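Local coordinates for methylenetetrahydrofolate--tRNA-(uracil-5-)-methyltransferase TrmFO (Thermus thermophilus, PDB 3G5S), which binds FAD and probably catalyses the folate-dependent methylation of uridine 54 in tRNA to 5-methyluridine, at residues V4-A9 against S14-T19; R288-I293 against E297-V302; E80-A85 against L93-E98. One frame throughout, in Å; residues are numbered along the deposited sequence.

Contact 1 (V4-A9 against S14-T19). With FAD (flavin-adenine dinucleotide), chain B.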
loop_
_atom_site.group_PDB
_atom_site.type_symbol
_atom_site.label_atom_id
_atom_site.label_comp_id
_atom_site.label_asym_id
_atom_site.label_seq_id
_atom_site.Cartn_x
_atom_site.Cartn_y
_atom_site.Cartn_z
ATOM N N VAL A 4 -16.638 -11.288 16.942
ATOM C CA VAL A 4 -15.312 -11.028 16.412
ATOM C C VAL A 4 -14.951 -9.581 16.706
ATOM O O VAL A 4 -15.756 -8.680 16.476
ATOM C CB VAL A 4 -15.266 -11.280 14.894
ATOM C CG1 VAL A 4 -13.976 -10.729 14.295
ATOM C CG2 VAL A 4 -15.405 -12.759 14.627
ATOM N N ASN A 5 -13.756 -9.366 17.250
ATOM C CA ASN A 5 -13.285 -8.019 17.512
ATOM C C ASN A 5 -12.761 -7.381 16.240
ATOM O O ASN A 5 -12.009 -8.009 15.500
ATOM C CB ASN A 5 -12.154 -8.048 18.532
ATOM C CG ASN A 5 -12.573 -8.663 19.844
ATOM O OD1 ASN A 5 -13.526 -8.202 20.474
ATOM N ND2 ASN A 5 -11.869 -9.709 20.268
ATOM N N VAL A 6 -13.151 -6.132 16.005
ATOM C CA VAL A 6 -12.539 -5.321 14.960
ATOM C C VAL A 6 -12.046 -4.057 15.641
ATOM O O VAL A 6 -12.830 -3.311 16.236
ATOM C CB VAL A 6 -13.515 -4.995 13.812
ATOM C CG1 VAL A 6 -12.845 -4.058 12.793
ATOM C CG2 VAL A 6 -13.989 -6.279 13.138
ATOM N N VAL A 7 -10.736 -3.844 15.592
ATOM C CA VAL A 7 -10.132 -2.738 16.309
ATOM C C VAL A 7 -9.798 -1.619 15.333
ATOM O O VAL A 7 -8.893 -1.742 14.504
ATOM C CB VAL A 7 -8.867 -3.180 17.084
ATOM C CG1 VAL A 7 -8.311 -2.015 17.882
ATOM C CG2 VAL A 7 -9.176 -4.374 17.995
ATOM N N GLY A 8 -10.553 -0.533 15.445
ATOM C CA GLY A 8 -10.423 0.611 14.558
ATOM C C GLY A 8 -11.576 0.648 13.570
ATOM O O GLY A 8 -11.788 -0.321 12.840
ATOM N N ALA A 9 -12.316 1.755 13.552
ATOM C CA ALA A 9 -13.456 1.925 12.660
ATOM C C ALA A 9 -13.158 2.947 11.567
ATOM O O ALA A 9 -13.951 3.859 11.315
ATOM C CB ALA A 9 -14.690 2.320 13.443
ATOM N N SER A 14 -14.155 -0.574 9.071
ATOM C CA SER A 14 -15.554 -0.483 8.698
ATOM C C SER A 14 -15.905 -1.573 7.688
ATOM O O SER A 14 -16.950 -2.228 7.804
ATOM C CB SER A 14 -15.881 0.899 8.130
ATOM O OG SER A 14 -15.795 1.908 9.125
ATOM N N GLU A 15 -15.044 -1.771 6.694
ATOM C CA GLU A 15 -15.307 -2.808 5.713
ATOM C C GLU A 15 -15.183 -4.209 6.309
ATOM O O GLU A 15 -15.974 -5.095 5.985
ATOM C CB GLU A 15 -14.402 -2.670 4.490
ATOM C CG GLU A 15 -14.913 -3.474 3.317
ATOM C CD GLU A 15 -16.168 -2.868 2.712
ATOM O OE1 GLU A 15 -16.056 -1.767 2.125
ATOM O OE2 GLU A 15 -17.260 -3.483 2.809
ATOM N N ALA A 16 -14.199 -4.417 7.179
ATOM C CA ALA A 16 -14.063 -5.713 7.835
ATOM C C ALA A 16 -15.328 -6.043 8.626
ATOM O O ALA A 16 -15.869 -7.153 8.528
ATOM C CB ALA A 16 -12.843 -5.733 8.745
ATOM N N ALA A 17 -15.799 -5.076 9.413
ATOM C CA ALA A 17 -17.014 -5.260 10.198
ATOM C C ALA A 17 -18.197 -5.589 9.298
ATOM O O ALA A 17 -18.964 -6.503 9.584
ATOM C CB ALA A 17 -17.302 -4.023 11.038
ATOM N N TRP A 18 -18.350 -4.851 8.205
ATOM C CA TRP A 18 -19.483 -5.088 7.324
ATOM C C TRP A 18 -19.447 -6.500 6.746
ATOM O O TRP A 18 -20.485 -7.152 6.594
ATOM C CB TRP A 18 -19.486 -4.054 6.202
ATOM C CG TRP A 18 -20.743 -4.035 5.402
ATOM C CD1 TRP A 18 -20.875 -4.312 4.074
ATOM C CD2 TRP A 18 -22.051 -3.690 5.874
ATOM N NE1 TRP A 18 -22.190 -4.171 3.691
ATOM C CE2 TRP A 18 -22.931 -3.789 4.779
ATOM C CE3 TRP A 18 -22.565 -3.318 7.123
ATOM C CZ2 TRP A 18 -24.296 -3.526 4.895
ATOM C CZ3 TRP A 18 -23.918 -3.053 7.235
ATOM C CH2 TRP A 18 -24.768 -3.160 6.127
ATOM N N THR A 19 -18.254 -6.970 6.409
ATOM C CA THR A 19 -18.115 -8.296 5.827
ATOM C C THR A 19 -18.546 -9.377 6.821
ATOM O O THR A 19 -19.293 -10.300 6.483
ATOM C CB THR A 19 -16.666 -8.540 5.364
ATOM O OG1 THR A 19 -16.225 -7.445 4.550
ATOM C CG2 THR A 19 -16.566 -9.820 4.558
HETATM P PA FAD B . -7.858 4.801 9.500
HETATM O O1A FAD B . -6.960 5.872 10.046
HETATM O O2A FAD B . -8.877 5.184 8.471
HETATM O O5B FAD B . -8.636 4.055 10.678
HETATM C C5B FAD B . -7.974 3.640 11.857
HETATM C C4B FAD B . -8.947 3.816 13.006
HETATM O O4B FAD B . -8.407 3.215 14.171
HETATM C C3B FAD B . -9.170 5.289 13.343
HETATM O O3B FAD B . -10.552 5.591 13.380
HETATM C C2B FAD B . -8.513 5.464 14.712
HETATM O O2B FAD B . -9.132 6.421 15.547
HETATM C C1B FAD B . -8.637 4.069 15.294
HETATM N N9A FAD B . -7.656 3.657 16.309
HETATM C C8A FAD B . -6.296 3.783 16.262
HETATM N N7A FAD B . -5.768 3.179 17.347
HETATM C C5A FAD B . -6.791 2.659 18.077
HETATM C C6A FAD B . -6.847 1.944 19.266
HETATM N N6A FAD B . -5.750 1.462 19.864
HETATM N N1A FAD B . -8.071 1.553 19.736
HETATM C C2A FAD B . -9.232 1.874 19.073
HETATM N N3A FAD B . -9.191 2.581 17.893
HETATM C C4A FAD B . -7.981 2.958 17.430
HETATM N N1 FAD B . -5.096 7.915 1.590
HETATM C C2 FAD B . -5.541 8.181 0.320
HETATM O O2 FAD B . -5.904 7.267 -0.418
HETATM N N3 FAD B . -5.581 9.488 -0.126
HETATM C C4 FAD B . -5.192 10.552 0.670
HETATM O O4 FAD B . -5.245 11.712 0.242
HETATM C C4X FAD B . -4.743 10.269 1.959
HETATM N N5 FAD B . -4.334 11.281 2.798
HETATM C C5X FAD B . -3.903 10.983 4.074
HETATM C C6 FAD B . -3.503 12.017 4.914
HETATM C C7 FAD B . -3.054 11.746 6.199
HETATM C C7M FAD B . -2.622 12.867 7.102
HETATM C C8 FAD B . -3.015 10.429 6.646
HETATM C C8M FAD B . -2.535 10.121 8.035
HETATM C C9 FAD B . -3.418 9.391 5.808
HETATM C C9A FAD B . -3.863 9.660 4.516
HETATM N N10 FAD B . -4.247 8.626 3.672
HETATM C C10 FAD B . -4.698 8.949 2.405
HETATM C "C1'" FAD B . -3.626 7.259 3.849
HETATM C "C2'" FAD B . -4.640 6.136 4.125
HETATM O "O2'" FAD B . -5.205 5.613 2.935
HETATM C "C3'" FAD B . -5.729 6.567 5.107
HETATM O "O3'" FAD B . -5.084 6.833 6.337
HETATM C "C4'" FAD B . -6.809 5.507 5.318
HETATM O "O4'" FAD B . -7.857 6.103 6.057
HETATM C "C5'" FAD B . -6.271 4.264 6.016
HETATM O "O5'" FAD B . -7.345 3.448 6.427
HETATM P P FAD B . -7.203 2.580 7.764
HETATM O O1P FAD B . -5.993 1.704 7.702
HETATM O O2P FAD B . -8.523 1.920 7.989
HETATM O O3P FAD B . -6.893 3.663 8.909
#
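V6 is where the strand 4-7 meets the helix 11-22: its CB points at the helix, and the two methyls divide the work. CG1, anti to the backbone N (chi1 176°), lies 4.4 Å from A16 CB, while CG2 settles over the backbone at 4.3 Å from A17 N. The same isopropyl group also touches V27 and L29 of the neighbouring strand, so it sits between sheet and helix; the small side chains of A16 and A17 are consistent with the close approach of the helix. V7 faces the other way, its CG1 4.0 Å from N1A of the FAD adenine. Next comes the turn of a Rossmann-type dinucleotide fold, a beta-alpha-beta unit whose GxGxxG sequence is made of G8, G10 and G13. G8 brings its CA to 3.3 Å from FAD O4B; a CB here would collide with that oxygen and with the preceding carbonyl. A9 completes the segment. Its N passes 4.0 Å from FAD C4B and is hydrogen-bonded to E31, a residue that also binds FAD. On the helix side A9 O has S14 OG at 3.5 Å, a contact without a hydrogen bond; the hydroxyl is bonded to G10 O instead. S14 also packs on F46 and on I104 and L108 of helix 97-109.

Contact 2 (R288-I293 against E297-V302). With EDO (1,2-ethanediol), chain H.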
loop_
_atom_site.group_PDB
_atom_site.type_symbol
_atom_site.label_atom_id
_atom_site.label_comp_id
_atom_site.label_asym_id
_atom_site.label_seq_id
_atom_site.Cartn_x
_atom_site.Cartn_y
_atom_site.Cartn_z
ATOM N N ARG A 288 10.051 13.135 -13.657
ATOM C CA ARG A 288 10.997 13.919 -14.447
ATOM C C ARG A 288 12.439 13.610 -14.052
ATOM O O ARG A 288 13.317 13.445 -14.904
ATOM C CB ARG A 288 10.702 15.408 -14.284
ATOM C CG ARG A 288 11.551 16.296 -15.163
ATOM C CD ARG A 288 11.026 17.720 -15.161
ATOM N NE ARG A 288 11.001 18.294 -13.820
ATOM C CZ ARG A 288 12.025 18.923 -13.255
ATOM N NH1 ARG A 288 13.169 19.065 -13.914
ATOM N NH2 ARG A 288 11.903 19.410 -12.026
ATOM N N LEU A 289 12.675 13.526 -12.748
ATOM C CA LEU A 289 14.009 13.260 -12.227
ATOM C C LEU A 289 14.465 11.838 -12.544
ATOM O O LEU A 289 15.588 11.617 -12.997
ATOM C CB LEU A 289 14.041 13.509 -10.719
ATOM C CG LEU A 289 14.320 14.947 -10.269
ATOM C CD1 LEU A 289 15.818 15.178 -10.187
ATOM C CD2 LEU A 289 13.683 15.969 -11.207
ATOM N N ILE A 290 13.584 10.869 -12.311
ATOM C CA ILE A 290 13.927 9.477 -12.553
ATOM C C ILE A 290 14.335 9.262 -14.007
ATOM O O ILE A 290 15.266 8.516 -14.301
ATOM C CB ILE A 290 12.763 8.528 -12.171
ATOM C CG1 ILE A 290 12.615 8.454 -10.649
ATOM C CG2 ILE A 290 12.982 7.143 -12.758
ATOM C CD1 ILE A 290 11.275 7.932 -10.196
ATOM N N GLN A 291 13.658 9.940 -14.922
ATOM C CA GLN A 291 13.932 9.699 -16.327
ATOM C C GLN A 291 15.222 10.370 -16.816
ATOM O O GLN A 291 15.596 10.225 -17.975
ATOM C CB GLN A 291 12.698 10.015 -17.178
ATOM C CG GLN A 291 11.536 9.056 -16.854
ATOM C CD GLN A 291 10.360 9.177 -17.803
ATOM O OE1 GLN A 291 10.150 10.224 -18.417
ATOM N NE2 GLN A 291 9.579 8.104 -17.921
HETATM N N MSE A 292 15.912 11.067 -15.912
HETATM C CA MSE A 292 17.257 11.576 -16.173
HETATM C C MSE A 292 18.342 10.543 -15.871
HETATM O O MSE A 292 19.507 10.762 -16.180
HETATM C CB MSE A 292 17.534 12.826 -15.340
HETATM C CG MSE A 292 16.633 13.996 -15.653
HETATM SE SE MSE A 292 17.093 15.536 -14.575
HETATM C CE MSE A 292 15.737 16.755 -15.258
ATOM N N ILE A 293 17.968 9.432 -15.245
ATOM C CA ILE A 293 18.936 8.410 -14.861
ATOM C C ILE A 293 19.152 7.462 -16.032
ATOM O O ILE A 293 18.188 6.940 -16.579
ATOM C CB ILE A 293 18.432 7.618 -13.640
ATOM C CG1 ILE A 293 18.248 8.557 -12.443
ATOM C CG2 ILE A 293 19.377 6.464 -13.317
ATOM C CD1 ILE A 293 17.440 7.947 -11.305
ATOM N N GLU A 297 15.254 6.265 -18.768
ATOM C CA GLU A 297 14.706 7.349 -19.574
ATOM C C GLU A 297 13.234 7.155 -19.932
ATOM O O GLU A 297 12.500 8.129 -20.106
ATOM C CB GLU A 297 15.539 7.548 -20.844
ATOM C CG GLU A 297 16.922 8.128 -20.583
ATOM C CD GLU A 297 18.003 7.076 -20.384
ATOM O OE1 GLU A 297 17.680 5.879 -20.212
ATOM O OE2 GLU A 297 19.193 7.450 -20.404
ATOM N N ASN A 298 12.815 5.900 -20.055
ATOM C CA ASN A 298 11.420 5.590 -20.346
ATOM C C ASN A 298 10.801 4.698 -19.277
ATOM O O ASN A 298 9.869 3.944 -19.537
ATOM C CB ASN A 298 11.305 4.953 -21.726
ATOM C CG ASN A 298 11.711 5.907 -22.824
ATOM O OD1 ASN A 298 10.976 6.836 -23.148
ATOM N ND2 ASN A 298 12.896 5.699 -23.384
ATOM N N ALA A 299 11.326 4.796 -18.066
ATOM C CA ALA A 299 10.840 3.974 -16.972
ATOM C C ALA A 299 9.381 4.269 -16.653
ATOM O O ALA A 299 8.945 5.424 -16.697
ATOM C CB ALA A 299 11.697 4.184 -15.742
ATOM N N GLU A 300 8.640 3.209 -16.335
ATOM C CA GLU A 300 7.265 3.316 -15.864
ATOM C C GLU A 300 7.294 3.197 -14.346
ATOM O O GLU A 300 7.650 2.156 -13.798
ATOM C CB GLU A 300 6.391 2.203 -16.456
ATOM C CG GLU A 300 4.950 2.228 -15.954
ATOM C CD GLU A 300 4.075 1.122 -16.538
ATOM O OE1 GLU A 300 4.356 0.648 -17.660
ATOM O OE2 GLU A 300 3.090 0.732 -15.874
ATOM N N ILE A 301 6.950 4.279 -13.665
ATOM C CA ILE A 301 6.944 4.286 -12.212
ATOM C C ILE A 301 5.610 3.749 -11.738
ATOM O O ILE A 301 4.567 4.324 -12.046
ATOM C CB ILE A 301 7.167 5.703 -11.657
ATOM C CG1 ILE A 301 8.557 6.209 -12.051
ATOM C CG2 ILE A 301 6.989 5.721 -10.146
ATOM C CD1 ILE A 301 8.591 7.669 -12.423
ATOM N N VAL A 302 5.646 2.643 -10.999
ATOM C CA VAL A 302 4.422 2.022 -10.517
ATOM C C VAL A 302 4.095 2.379 -9.068
ATOM O O VAL A 302 2.951 2.233 -8.653
ATOM C CB VAL A 302 4.437 0.488 -10.707
ATOM C CG1 VAL A 302 4.471 0.135 -12.184
ATOM C CG2 VAL A 302 5.610 -0.141 -9.977
HETATM C C1 EDO H . 1.537 -1.822 -18.782
HETATM O O1 EDO H . 2.953 -1.608 -18.728
HETATM C C2 EDO H . 0.979 -1.899 -17.367
HETATM O O2 EDO H . 1.070 -0.608 -16.753
HETATM O O HOH W 1 19.640 10.254 -19.189
#
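Q291 and A299 make the direct hydrogen bond of this contact: Q291 NE2 donates to A299 O over 3.0 Å, with a somewhat bent N-H...O angle of 143°. The donor comes in the carbonyl plane, on a lone pair, and A299 O in turn lies close to the plane of the Q291 amide. The extended Q291 chain runs alongside the E297 carbonyl, with CD 3.3 Å from E297 O. An alanine here would take away the amide and most of the chain lying along E297 O, and would probably leave A299 O without this donor and open a gap beside E297. A weaker polar link runs the other way, the E297 CA-H pointing at Q291 O (CA to O 3.4 Å).

One water donates to both M292 O and E297 OE2, tying the turn to the carboxylate. E297 bends at chi2 (92°), which curls its end back so that OE1 can accept from G295 N.

Apolar contact is left to I290. Its CD1 meets I301 CD1 tip to tip at 3.5 Å, tighter than usual for two methyls, and its CG2 faces A299 CB at 4.4 Å. P162 and L296 also touch I290.

The whole is a helix-to-strand connection: helix 283-290 ends in a type I beta turn, I290 to I293, and the chain returns beside it to form 301-303, an outermost strand of a six-stranded antiparallel sheet.

Contact 3 (E80-A85 against L93-E98)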
loop_
_atom_site.group_PDB
_atom_site.type_symbol
_atom_site.label_atom_id
_atom_site.label_comp_id
_atom_site.label_asym_id
_atom_site.label_seq_id
_atom_site.Cartn_x
_atom_site.Cartn_y
_atom_site.Cartn_z
ATOM N N GLU A 80 -20.370 1.237 -1.887
ATOM C CA GLU A 80 -21.755 1.702 -1.859
ATOM C C GLU A 80 -21.799 3.164 -1.444
ATOM O O GLU A 80 -22.464 3.994 -2.068
ATOM C CB GLU A 80 -22.583 0.889 -0.866
ATOM C CG GLU A 80 -22.869 -0.533 -1.274
ATOM C CD GLU A 80 -23.836 -1.231 -0.325
ATOM O OE1 GLU A 80 -24.356 -0.581 0.608
ATOM O OE2 GLU A 80 -24.060 -2.440 -0.510
ATOM N N ALA A 81 -21.094 3.469 -0.359
ATOM C CA ALA A 81 -21.060 4.820 0.161
ATOM C C ALA A 81 -20.483 5.777 -0.866
ATOM O O ALA A 81 -20.978 6.889 -1.028
ATOM C CB ALA A 81 -20.235 4.865 1.441
ATOM N N ALA A 82 -19.421 5.356 -1.539
ATOM C CA ALA A 82 -18.787 6.212 -2.531
ATOM C C ALA A 82 -19.705 6.471 -3.723
ATOM O O ALA A 82 -19.796 7.591 -4.222
ATOM C CB ALA A 82 -17.485 5.599 -2.995
ATOM N N ASP A 83 -20.383 5.425 -4.182
ATOM C CA ASP A 83 -21.289 5.553 -5.318
ATOM C C ASP A 83 -22.449 6.495 -4.997
ATOM O O ASP A 83 -22.904 7.249 -5.859
ATOM C CB ASP A 83 -21.793 4.174 -5.755
ATOM C CG ASP A 83 -20.739 3.375 -6.511
ATOM O OD1 ASP A 83 -19.864 3.986 -7.161
ATOM O OD2 ASP A 83 -20.788 2.131 -6.481
ATOM N N LEU A 84 -22.913 6.465 -3.750
ATOM C CA LEU A 84 -24.008 7.326 -3.327
ATOM C C LEU A 84 -23.563 8.756 -3.012
ATOM O O LEU A 84 -24.364 9.688 -3.091
ATOM C CB LEU A 84 -24.740 6.714 -2.129
ATOM C CG LEU A 84 -25.476 5.401 -2.410
ATOM C CD1 LEU A 84 -25.930 4.732 -1.115
ATOM C CD2 LEU A 84 -26.654 5.622 -3.354
ATOM N N ALA A 85 -22.292 8.921 -2.653
ATOM C CA ALA A 85 -21.760 10.223 -2.258
ATOM C C ALA A 85 -20.899 10.836 -3.356
ATOM O O ALA A 85 -20.209 11.828 -3.136
ATOM C CB ALA A 85 -20.950 10.091 -0.966
ATOM N N LEU A 93 -12.969 8.793 -8.956
ATOM C CA LEU A 93 -14.097 8.604 -8.065
ATOM C C LEU A 93 -13.796 9.396 -6.809
ATOM O O LEU A 93 -12.846 9.094 -6.096
ATOM C CB LEU A 93 -14.252 7.124 -7.728
ATOM C CG LEU A 93 -15.326 6.768 -6.700
ATOM C CD1 LEU A 93 -16.710 7.202 -7.171
ATOM C CD2 LEU A 93 -15.299 5.275 -6.403
ATOM N N ALA A 94 -14.581 10.434 -6.563
ATOM C CA ALA A 94 -14.403 11.254 -5.373
ATOM C C ALA A 94 -15.738 11.389 -4.665
ATOM O O ALA A 94 -16.798 11.220 -5.276
ATOM C CB ALA A 94 -13.844 12.623 -5.740
ATOM N N VAL A 95 -15.678 11.689 -3.372
ATOM C CA VAL A 95 -16.863 11.658 -2.537
ATOM C C VAL A 95 -17.060 12.925 -1.724
ATOM O O VAL A 95 -16.106 13.623 -1.371
ATOM C CB VAL A 95 -16.824 10.463 -1.555
ATOM C CG1 VAL A 95 -16.686 9.159 -2.320
ATOM C CG2 VAL A 95 -15.686 10.625 -0.541
ATOM N N ASP A 96 -18.320 13.211 -1.431
ATOM C CA ASP A 96 -18.656 14.144 -0.374
ATOM C C ASP A 96 -18.292 13.430 0.926
ATOM O O ASP A 96 -18.884 12.406 1.258
ATOM C CB ASP A 96 -20.147 14.470 -0.434
ATOM C CG ASP A 96 -20.577 15.439 0.639
ATOM O OD1 ASP A 96 -20.435 15.128 1.838
ATOM O OD2 ASP A 96 -21.083 16.519 0.288
ATOM N N ARG A 97 -17.294 13.945 1.639
ATOM C CA ARG A 97 -16.723 13.213 2.770
ATOM C C ARG A 97 -17.750 12.927 3.867
ATOM O O ARG A 97 -17.776 11.838 4.439
ATOM C CB ARG A 97 -15.531 13.976 3.361
ATOM C CG ARG A 97 -14.321 14.145 2.441
ATOM C CD ARG A 97 -13.315 15.071 3.119
ATOM N NE ARG A 97 -12.156 15.419 2.301
ATOM C CZ ARG A 97 -12.134 16.413 1.418
ATOM N NH1 ARG A 97 -13.221 17.147 1.214
ATOM N NH2 ARG A 97 -11.030 16.669 0.730
ATOM N N GLU A 98 -18.589 13.910 4.172
ATOM C CA GLU A 98 -19.580 13.752 5.229
ATOM C C GLU A 98 -20.692 12.776 4.845
ATOM O O GLU A 98 -21.150 11.998 5.675
ATOM C CB GLU A 98 -20.164 15.113 5.630
ATOM C CG GLU A 98 -21.101 15.074 6.830
ATOM C CD GLU A 98 -22.524 14.691 6.461
ATOM O OE1 GLU A 98 -22.973 15.065 5.356
ATOM O OE2 GLU A 98 -23.194 14.023 7.279
#
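V95 packs tightly onto A82: its CG1 sits 3.6 Å from A82 CA and 3.7 Å from A82 CB. That methyl is anti to the carbonyl carbon (chi1 -57°), which turns it onto the helix. L93, two residues back on the same face of the strand, adds CD2 at 4.1 Å from A82 CB, and L55 of strand 54-57 touches both A82 and L93. Where the helix ends, A85 O takes a nearly straight hydrogen bond from D96 N (2.9 Å, 170°), the donor tilted a little from the carbonyl plane, and V95 CA comes to 3.4 Å from the same oxygen. Helix 77-84 thus lies against 92-95, the central strand of a small three-stranded antiparallel sheet, and its last turn is fastened just before helix 97-109. D96 stands at the N-cap of this next helix, with OD1 accepting from E99 N. Toward solvent the contact thins out: the D96 carboxylate leads away from 80-85, and D83, at the margin, is held by a salt bridge to R72. R97 and E98 are exposed and point away from the helix, R97 bonded to C51 O and E98 paired with R45.

Overall arrangement
Contacts 1 and 3 are neighbours in the FAD-binding part of the molecule, their centres 20 Å apart and their nearest atoms about 5 Å. Helix 97-109 joins them: it starts at the end of contact 3, and further along its I104 touches both S14 of contact 1 and A81 of contact 3. Contact 1 lies directly on the cofactor, whereas in contact 3 the V95 side chain is about 10 Å from FAD and about 8 Å from the side chain of L11. Contact 2 is remote, on the opposite side of the chain's centre from contact 1, with centres 40 Å from contact 1 and 34 Å from contact 3; the I290 side chain is about 11 Å from the bound glutathione.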